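Side-chain contacts in threonine--tRNA ligase catalytic subunit (Aeropyrum pernix, PDB 3A32), which probably activates threonine with ATP and transfers it to the acceptor end of tRNA(Thr), without a domain of its own for removing mischarged serine: residues 176-181 with 259-264; 186-191 with 311-316; 193-198 with 276-281. One frame throughout, in Å; residues are numbered along the deposited sequence.

Contact 1 (176-181 with 259-264)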
loop_
_atom_site.group_PDB
_atom_site.type_symbol
_atom_site.label_atom_id
_atom_site.label_comp_id
_atom_site.label_asym_id
_atom_site.label_seq_id
_atom_site.Cartn_x
_atom_site.Cartn_y
_atom_site.Cartn_z
ATOM N N ASP A 176 13.278 17.847 -20.428
ATOM C CA ASP A 176 13.367 16.385 -20.372
ATOM C C ASP A 176 12.425 15.785 -19.306
ATOM O O ASP A 176 11.841 14.711 -19.511
ATOM C CB ASP A 176 14.800 15.965 -20.019
ATOM C CG ASP A 176 15.807 16.027 -21.228
ATOM O OD1 ASP A 176 15.441 16.201 -22.396
ATOM O OD2 ASP A 176 17.015 15.916 -20.973
ATOM N N VAL A 177 12.338 16.445 -18.151
ATOM C CA VAL A 177 11.479 16.021 -17.084
ATOM C C VAL A 177 10.014 16.057 -17.516
ATOM O O VAL A 177 9.273 15.080 -17.311
ATOM C CB VAL A 177 11.727 16.889 -15.817
ATOM C CG1 VAL A 177 10.503 16.911 -14.928
ATOM C CG2 VAL A 177 13.000 16.384 -15.040
ATOM N N VAL A 178 9.610 17.162 -18.161
ATOM C CA VAL A 178 8.252 17.306 -18.689
ATOM C C VAL A 178 7.920 16.210 -19.687
ATOM O O VAL A 178 6.828 15.591 -19.633
ATOM C CB VAL A 178 7.960 18.761 -19.281
ATOM C CG1 VAL A 178 6.513 18.852 -19.855
ATOM C CG2 VAL A 178 8.109 19.791 -18.214
ATOM N N TYR A 179 8.857 15.984 -20.613
ATOM C CA TYR A 179 8.707 14.980 -21.630
ATOM C C TYR A 179 8.601 13.584 -20.997
ATOM O O TYR A 179 7.724 12.808 -21.360
ATOM C CB TYR A 179 9.869 15.062 -22.631
ATOM C CG TYR A 179 9.734 14.059 -23.746
ATOM C CD1 TYR A 179 8.865 14.293 -24.837
ATOM C CD2 TYR A 179 10.445 12.859 -23.700
ATOM C CE1 TYR A 179 8.722 13.333 -25.837
ATOM C CE2 TYR A 179 10.327 11.920 -24.698
ATOM C CZ TYR A 179 9.483 12.161 -25.745
ATOM O OH TYR A 179 9.390 11.178 -26.691
ATOM N N ASP A 180 9.493 13.275 -20.056
ATOM C CA ASP A 180 9.521 12.001 -19.381
ATOM C C ASP A 180 8.226 11.675 -18.656
ATOM O O ASP A 180 7.822 10.495 -18.625
ATOM C CB ASP A 180 10.675 11.949 -18.378
ATOM C CG ASP A 180 12.081 11.818 -19.078
ATOM O OD1 ASP A 180 12.159 11.613 -20.302
ATOM O OD2 ASP A 180 13.107 11.913 -18.372
ATOM N N VAL A 181 7.583 12.710 -18.087
ATOM C CA VAL A 181 6.292 12.521 -17.390
ATOM C C VAL A 181 5.246 12.147 -18.398
ATOM O O VAL A 181 4.468 11.232 -18.138
ATOM C CB VAL A 181 5.863 13.732 -16.523
ATOM C CG1 VAL A 181 4.418 13.543 -15.965
ATOM C CG2 VAL A 181 6.856 13.901 -15.351
ATOM N N PRO A 259 1.910 27.776 -15.203
ATOM C CA PRO A 259 1.286 27.144 -16.375
ATOM C C PRO A 259 1.228 25.621 -16.199
ATOM O O PRO A 259 1.849 25.088 -15.243
ATOM C CB PRO A 259 2.231 27.495 -17.514
ATOM C CG PRO A 259 3.586 27.671 -16.844
ATOM C CD PRO A 259 3.325 28.148 -15.436
ATOM N N LYS A 260 0.508 24.932 -17.096
ATOM C CA LYS A 260 0.317 23.482 -16.986
ATOM C C LYS A 260 0.059 22.801 -18.309
ATOM O O LYS A 260 -0.233 23.437 -19.307
ATOM C CB LYS A 260 -0.857 23.153 -16.044
ATOM C CG LYS A 260 -2.131 23.941 -16.371
ATOM C CD LYS A 260 -3.385 23.324 -15.714
ATOM C CE LYS A 260 -4.607 24.214 -16.012
ATOM N NZ LYS A 260 -5.860 23.512 -15.596
ATOM N N LEU A 261 0.133 21.477 -18.271
ATOM C CA LEU A 261 -0.207 20.606 -19.370
ATOM C C LEU A 261 -1.162 19.528 -18.833
ATOM O O LEU A 261 -0.896 18.894 -17.780
ATOM C CB LEU A 261 1.094 19.983 -19.838
ATOM C CG LEU A 261 1.230 18.959 -20.931
ATOM C CD1 LEU A 261 2.691 18.959 -21.330
ATOM C CD2 LEU A 261 0.759 17.545 -20.469
ATOM N N ASP A 262 -2.246 19.273 -19.561
ATOM C CA ASP A 262 -3.213 18.240 -19.172
ATOM C C ASP A 262 -3.184 17.128 -20.179
ATOM O O ASP A 262 -3.034 17.375 -21.369
ATOM C CB ASP A 262 -4.608 18.817 -19.107
ATOM C CG ASP A 262 -4.769 19.745 -17.921
ATOM O OD1 ASP A 262 -4.405 19.293 -16.796
ATOM O OD2 ASP A 262 -5.205 20.912 -18.125
ATOM N N PHE A 263 -3.280 15.908 -19.666
ATOM C CA PHE A 263 -3.346 14.694 -20.473
ATOM C C PHE A 263 -4.799 14.356 -20.766
ATOM O O PHE A 263 -5.579 14.173 -19.844
ATOM C CB PHE A 263 -2.794 13.524 -19.665
ATOM C CG PHE A 263 -1.351 13.690 -19.242
ATOM C CD1 PHE A 263 -0.344 14.039 -20.191
ATOM C CD2 PHE A 263 -0.976 13.434 -17.930
ATOM C CE1 PHE A 263 0.966 14.140 -19.798
ATOM C CE2 PHE A 263 0.351 13.531 -17.541
ATOM C CZ PHE A 263 1.302 13.877 -18.458
ATOM N N ILE A 264 -5.142 14.223 -22.033
ATOM C CA ILE A 264 -6.512 14.059 -22.413
ATOM C C ILE A 264 -6.658 12.923 -23.416
ATOM O O ILE A 264 -6.189 13.031 -24.547
ATOM C CB ILE A 264 -7.097 15.358 -23.054
ATOM C CG1 ILE A 264 -7.177 16.485 -22.026
ATOM C CG2 ILE A 264 -8.511 15.096 -23.563
ATOM C CD1 ILE A 264 -6.936 17.786 -22.638
#
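Two valines of helix 174-191, Val178 and Val181, pack against Leu261 and Phe263 of strand 260-268, where the helix lies over the largely antiparallel sheet of the class II synthetase core. The contact is purely apolar and small. CA atoms facing each other stay well apart, 9.1 Å between Val178 CA and Leu261 CA, so the backbones do not touch and the ends of the side chains bridge the gap. Val178 and Leu261 meet methyl to methyl, CG1 against CD1 at 4.1 Å, the two side chains slanting past one another. Leu261 sends its CG anti to the backbone N (chi1 177°), which helps carry CD1 across to the helix. The sheet lends a third partner: Ile281 of the neighbouring strand 273-284 touches both valines, while Ala235 of helix 222-243 packs on Val178.

The aromatic part is an edge contact. Phe263 stands across Val181 at about a right angle and offers its rim, not a face, to the valine.

Polar groups sit apart from this packing. On the strand, Lys260 and Asp262 alternate with the two apolar residues and take no part in the packing; Lys260 NZ and Asp262 OD2 form a long salt bridge of 3.7 Å. In the helix, ordinary backbone bonds, such as Val181 N to Val177 O at 3.0 Å, run through this turn, and the i, i+3 spacing brings Val178 and Val181 to the same strand. The zinc ion is about 12 Å from the side chain of Val181, whose CG1 touches Phe263 CZ near the ring plane at 4.0 Å.

Contact 2 (186-191 with 311-316)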
loop_
_atom_site.group_PDB
_atom_site.type_symbol
_atom_site.label_atom_id
_atom_site.label_comp_id
_atom_site.label_asym_id
_atom_site.label_seq_id
_atom_site.Cartn_x
_atom_site.Cartn_y
_atom_site.Cartn_z
ATOM N N LYS A 186 1.992 7.542 -20.691
ATOM C CA LYS A 186 1.751 6.624 -21.792
ATOM C C LYS A 186 2.012 5.134 -21.448
ATOM O O LYS A 186 1.196 4.248 -21.782
ATOM C CB LYS A 186 2.593 7.080 -22.975
ATOM C CG LYS A 186 2.541 6.178 -24.196
ATOM C CD LYS A 186 3.031 6.956 -25.351
ATOM C CE LYS A 186 2.737 6.281 -26.697
ATOM N NZ LYS A 186 3.296 4.876 -26.809
ATOM N N LEU A 187 3.165 4.860 -20.817
ATOM C CA LEU A 187 3.500 3.518 -20.295
ATOM C C LEU A 187 2.433 2.943 -19.328
ATOM O O LEU A 187 2.066 1.761 -19.457
ATOM C CB LEU A 187 4.874 3.535 -19.592
ATOM C CG LEU A 187 6.166 3.738 -20.407
ATOM C CD1 LEU A 187 7.351 4.062 -19.482
ATOM C CD2 LEU A 187 6.465 2.524 -21.268
ATOM N N VAL A 188 1.997 3.733 -18.338
ATOM C CA VAL A 188 0.904 3.346 -17.461
ATOM C C VAL A 188 -0.472 3.107 -18.192
ATOM O O VAL A 188 -1.096 2.034 -18.038
ATOM C CB VAL A 188 0.759 4.328 -16.288
ATOM C CG1 VAL A 188 -0.509 4.098 -15.540
ATOM C CG2 VAL A 188 1.925 4.172 -15.313
ATOM N N LEU A 189 -0.919 4.057 -19.020
ATOM C CA LEU A 189 -2.114 3.807 -19.819
ATOM C C LEU A 189 -2.065 2.533 -20.641
ATOM O O LEU A 189 -3.009 1.739 -20.610
ATOM C CB LEU A 189 -2.425 4.954 -20.758
ATOM C CG LEU A 189 -2.888 6.262 -20.127
ATOM C CD1 LEU A 189 -3.560 6.947 -21.243
ATOM C CD2 LEU A 189 -3.834 6.079 -18.982
ATOM N N GLU A 190 -0.969 2.343 -21.372
ATOM C CA GLU A 190 -0.860 1.253 -22.338
ATOM C C GLU A 190 -0.636 -0.089 -21.679
ATOM O O GLU A 190 -1.195 -1.097 -22.090
ATOM C CB GLU A 190 0.228 1.555 -23.404
ATOM C CG GLU A 190 -0.191 2.688 -24.335
ATOM C CD GLU A 190 0.781 2.960 -25.486
ATOM O OE1 GLU A 190 1.989 2.703 -25.322
ATOM O OE2 GLU A 190 0.331 3.442 -26.571
ATOM N N ARG A 191 0.181 -0.102 -20.639
ATOM C CA ARG A 191 0.640 -1.371 -20.075
ATOM C C ARG A 191 -0.158 -1.862 -18.916
ATOM O O ARG A 191 -0.318 -3.094 -18.766
ATOM C CB ARG A 191 2.135 -1.316 -19.748
ATOM C CG ARG A 191 2.899 -1.188 -21.068
ATOM C CD ARG A 191 4.360 -1.212 -20.941
ATOM N NE ARG A 191 4.905 -0.908 -22.262
ATOM C CZ ARG A 191 6.209 -0.939 -22.557
ATOM N NH1 ARG A 191 7.109 -1.253 -21.612
ATOM N NH2 ARG A 191 6.597 -0.647 -23.796
ATOM N N ARG A 311 2.728 16.801 -10.390
ATOM C CA ARG A 311 2.288 16.001 -11.540
ATOM C C ARG A 311 1.543 14.753 -11.113
ATOM O O ARG A 311 1.902 14.146 -10.127
ATOM C CB ARG A 311 3.473 15.650 -12.454
ATOM C CG ARG A 311 4.701 14.978 -11.807
ATOM C CD ARG A 311 4.788 13.462 -12.092
ATOM N NE ARG A 311 3.836 12.611 -11.359
ATOM C CZ ARG A 311 3.767 11.280 -11.491
ATOM N NH1 ARG A 311 4.602 10.630 -12.315
ATOM N NH2 ARG A 311 2.872 10.587 -10.790
ATOM N N ALA A 312 0.490 14.368 -11.831
ATOM C CA ALA A 312 -0.076 13.028 -11.685
ATOM C C ALA A 312 -0.231 12.483 -13.089
ATOM O O ALA A 312 -0.377 13.267 -14.002
ATOM C CB ALA A 312 -1.427 13.082 -10.953
ATOM N N LEU A 313 -0.272 11.164 -13.262
ATOM C CA LEU A 313 -0.539 10.539 -14.562
ATOM C C LEU A 313 -2.006 10.237 -14.719
ATOM O O LEU A 313 -2.567 10.550 -15.735
ATOM C CB LEU A 313 0.289 9.258 -14.788
ATOM C CG LEU A 313 1.799 9.285 -14.445
ATOM C CD1 LEU A 313 2.426 7.923 -14.722
ATOM C CD2 LEU A 313 2.598 10.374 -15.188
ATOM N N LEU A 314 -2.619 9.609 -13.714
ATOM C CA LEU A 314 -4.035 9.251 -13.712
ATOM C C LEU A 314 -4.837 10.401 -13.118
ATOM O O LEU A 314 -5.878 10.757 -13.646
ATOM C CB LEU A 314 -4.250 7.982 -12.865
ATOM C CG LEU A 314 -3.382 6.747 -13.167
ATOM C CD1 LEU A 314 -3.725 5.511 -12.267
ATOM C CD2 LEU A 314 -3.460 6.401 -14.653
ATOM N N GLY A 315 -4.342 10.978 -12.009
ATOM C CA GLY A 315 -5.072 12.056 -11.313
ATOM C C GLY A 315 -5.721 11.492 -10.071
ATOM O O GLY A 315 -5.052 10.857 -9.285
ATOM N N SER A 316 -7.029 11.679 -9.899
ATOM C CA SER A 316 -7.751 10.909 -8.912
ATOM C C SER A 316 -7.872 9.484 -9.447
ATOM O O SER A 316 -8.355 9.262 -10.550
ATOM C CB SER A 316 -9.117 11.516 -8.670
ATOM O OG SER A 316 -9.955 10.636 -7.935
#
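Val188 reaches from helix 174-191 into the bend at 313-315 and divides its two methyls between successive leucines. CG2 rests on Leu313 CD1 at 3.8 Å, and CG1 on Leu314 CD2, also at 3.8 Å. Each leucine crosses the valine at roughly a right angle, so the fork of Val188 is held at both prongs. With CG1 anti to the backbone N (chi1 169°), the fork is turned so that one methyl serves each leucine. Leu189 points off to one side at its base, yet its CD2 comes back to within 4.4 Å of Leu314 CD2, a looser touch. Phe62 of helix 48-65 packs on both Val188 and Leu313.

Behind the leucines the bend is pinned by Asp163: OD2 accepts the backbone N-H groups of Leu313 and Leu314, and OD1 that of Gly315. On the helix, Lys186 NZ bonds to Glu190 OE1 at 2.9 Å, arriving 35° out of the carboxylate plane. Leu187 CD2 covers one face of the Arg191 guanidinium.

Beyond the bend Ser316 is the N-cap of helix 317-327, its OG bonded to the N of Arg319. This strand, glycine turn and helix, with the sequence Gly-Ser-Ile-Glu-Arg-Phe, is consistent with motif 3 of the class II aminoacyl-tRNA synthetases.

Contact 3 (193-198 with 276-281); sequences FKLGVS and WQMGTI
Leu195, in the loop that follows helix 174-191, sets one methyl against Trp276 and Met278 of strand 273-284, a strand of the central sheet of the class II catalytic core. The tight part is small and buried. Leu195 CD1 lies 3.9 Å from Trp276 CH2 and nearly as close to CZ3, approaching the benzo end of the indole obliquely, while the two side chains cross at about a right angle. Met278 comes from the same side of the indole: its CE sits over the ring centre, 3.4 Å above the plane, and also 4.4 Å from Leu195 CD1. Chi1 of 171° puts Trp276 CG anti to its own N, and the ring extends from the strand toward the loop. Met265 of strand 260-268 and His327 of helix 317-327 close in on Leu195, and Phe320 meets the rings of Trp276 and Phe193.

The loop's outer side is much looser. Gly196 is exposed. Lys194 leaves the helical conformation with phi 57°, and its side chain packs on Leu420 and Glu421. Gln277 is likewise exposed, between the two inward-facing residues of the strand.

Side chains from outside the contact grip the loop's backbone at both ends. Thr201 OG1 bonds to Gly196 O and Ser198 N, and Arg328 gives NH1 to Phe193 O and NH2 to Lys194 O.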
loop_
_atom_site.group_PDB
_atom_site.type_symbol
_atom_site.label_atom_id
_atom_site.label_comp_id
_atom_site.label_asym_id
_atom_site.label_seq_id
_atom_site.Cartn_x
_atom_site.Cartn_y
_atom_site.Cartn_z
ATOM N N PHE A 193 -3.346 -0.357 -18.130
ATOM C CA PHE A 193 -4.751 -0.259 -18.500
ATOM C C PHE A 193 -5.086 -0.759 -19.914
ATOM O O PHE A 193 -6.266 -0.882 -20.255
ATOM C CB PHE A 193 -5.307 1.142 -18.175
ATOM C CG PHE A 193 -5.374 1.424 -16.672
ATOM C CD1 PHE A 193 -6.312 0.764 -15.866
ATOM C CD2 PHE A 193 -4.469 2.275 -16.058
ATOM C CE1 PHE A 193 -6.403 0.981 -14.445
ATOM C CE2 PHE A 193 -4.545 2.490 -14.661
ATOM C CZ PHE A 193 -5.537 1.832 -13.849
ATOM N N LYS A 194 -4.080 -1.065 -20.734
ATOM C CA LYS A 194 -4.342 -1.454 -22.150
ATOM C C LYS A 194 -5.124 -0.426 -22.961
ATOM O O LYS A 194 -6.002 -0.785 -23.777
ATOM C CB LYS A 194 -5.085 -2.796 -22.192
ATOM C CG LYS A 194 -4.391 -3.889 -21.373
ATOM C CD LYS A 194 -2.987 -4.175 -21.972
ATOM C CE LYS A 194 -3.145 -4.707 -23.412
ATOM N NZ LYS A 194 -1.859 -5.241 -23.921
ATOM N N LEU A 195 -4.828 0.857 -22.738
ATOM C CA LEU A 195 -5.465 1.936 -23.478
ATOM C C LEU A 195 -4.446 2.511 -24.447
ATOM O O LEU A 195 -3.442 3.062 -24.029
ATOM C CB LEU A 195 -5.929 3.038 -22.529
ATOM C CG LEU A 195 -7.072 2.746 -21.535
ATOM C CD1 LEU A 195 -7.199 3.864 -20.524
ATOM C CD2 LEU A 195 -8.379 2.506 -22.237
ATOM N N GLY A 196 -4.687 2.398 -25.730
ATOM C CA GLY A 196 -3.803 2.967 -26.740
ATOM C C GLY A 196 -3.645 4.478 -26.699
ATOM O O GLY A 196 -4.631 5.252 -26.625
ATOM N N VAL A 197 -2.389 4.907 -26.745
ATOM C CA VAL A 197 -2.105 6.331 -26.724
ATOM C C VAL A 197 -1.470 6.641 -28.073
ATOM O O VAL A 197 -0.336 6.253 -28.317
ATOM C CB VAL A 197 -1.148 6.711 -25.573
ATOM C CG1 VAL A 197 -0.763 8.173 -25.669
ATOM C CG2 VAL A 197 -1.809 6.416 -24.215
ATOM N N SER A 198 -2.217 7.304 -28.955
ATOM C CA SER A 198 -1.683 7.622 -30.305
ATOM C C SER A 198 -2.280 8.918 -30.795
ATOM O O SER A 198 -3.128 9.509 -30.109
ATOM C CB SER A 198 -2.136 6.555 -31.279
ATOM O OG SER A 198 -3.535 6.706 -31.454
ATOM N N TRP A 276 -11.604 12.599 -22.127
ATOM C CA TRP A 276 -11.443 11.965 -20.829
ATOM C C TRP A 276 -10.165 12.564 -20.232
ATOM O O TRP A 276 -9.063 12.129 -20.597
ATOM C CB TRP A 276 -11.319 10.430 -20.986
ATOM C CG TRP A 276 -10.940 9.664 -19.745
ATOM C CD1 TRP A 276 -10.738 10.162 -18.468
ATOM C CD2 TRP A 276 -10.761 8.244 -19.647
ATOM N NE1 TRP A 276 -10.406 9.134 -17.591
ATOM C CE2 TRP A 276 -10.451 7.944 -18.280
ATOM C CE3 TRP A 276 -10.829 7.185 -20.588
ATOM C CZ2 TRP A 276 -10.197 6.640 -17.838
ATOM C CZ3 TRP A 276 -10.576 5.895 -20.152
ATOM C CH2 TRP A 276 -10.250 5.631 -18.782
ATOM N N GLN A 277 -10.307 13.549 -19.340
ATOM C CA GLN A 277 -9.152 14.198 -18.741
ATOM C C GLN A 277 -8.527 13.309 -17.674
ATOM O O GLN A 277 -9.227 12.698 -16.839
ATOM C CB GLN A 277 -9.484 15.586 -18.143
ATOM C CG GLN A 277 -8.197 16.476 -17.941
ATOM C CD GLN A 277 -8.507 17.922 -17.717
ATOM O OE1 GLN A 277 -8.470 18.372 -16.584
ATOM N NE2 GLN A 277 -8.822 18.684 -18.801
ATOM N N MET A 278 -7.203 13.232 -17.718
ATOM C CA MET A 278 -6.441 12.382 -16.795
ATOM C C MET A 278 -5.549 13.254 -15.889
ATOM O O MET A 278 -6.081 14.201 -15.260
ATOM C CB MET A 278 -5.662 11.320 -17.574
ATOM C CG MET A 278 -6.626 10.384 -18.235
ATOM S SD MET A 278 -5.882 9.218 -19.358
ATOM C CE MET A 278 -7.295 8.248 -19.794
ATOM N N GLY A 279 -4.236 12.984 -15.854
ATOM C CA GLY A 279 -3.338 13.721 -14.961
ATOM C C GLY A 279 -2.956 15.086 -15.545
ATOM O O GLY A 279 -3.487 15.482 -16.585
ATOM N N THR A 280 -2.032 15.775 -14.885
ATOM C CA THR A 280 -1.603 17.120 -15.214
ATOM C C THR A 280 -0.116 17.244 -14.880
ATOM O O THR A 280 0.406 16.491 -14.048
ATOM C CB THR A 280 -2.424 18.207 -14.413
ATOM O OG1 THR A 280 -3.809 18.108 -14.792
ATOM C CG2 THR A 280 -2.028 19.610 -14.809
ATOM N N ILE A 281 0.567 18.156 -15.569
ATOM C CA ILE A 281 1.873 18.638 -15.150
ATOM C C ILE A 281 1.700 20.120 -14.844
ATOM O O ILE A 281 1.466 20.909 -15.760
ATOM C CB ILE A 281 3.007 18.445 -16.234
ATOM C CG1 ILE A 281 3.097 16.986 -16.655
ATOM C CG2 ILE A 281 4.378 18.943 -15.709
ATOM C CD1 ILE A 281 3.979 16.773 -17.840
#

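Overall arrangement
All three contacts belong to the class II catalytic core and gather about helix 174-191 and the sheet it covers. Contacts 1 and 2 use successive parts of that helix, their centres 11 Å apart, and contact 3 takes the loop just after it, 6 Å from contact 2 and 12 Å from contact 1. The partner strands 260-268, 273-284 and 306-316 are neighbours in the sheet, in that order. Along the chain, 176-198 comes first and the strands follow. Ala312 N to Thr280 O and Leu195 N to Leu189 O join contacts 2 and 3, Ile281 N to Leu261 O contacts 1 and 3. Helix and loop thus pack onto one sheet, two of whose strands carry zinc ligands His166 and His310.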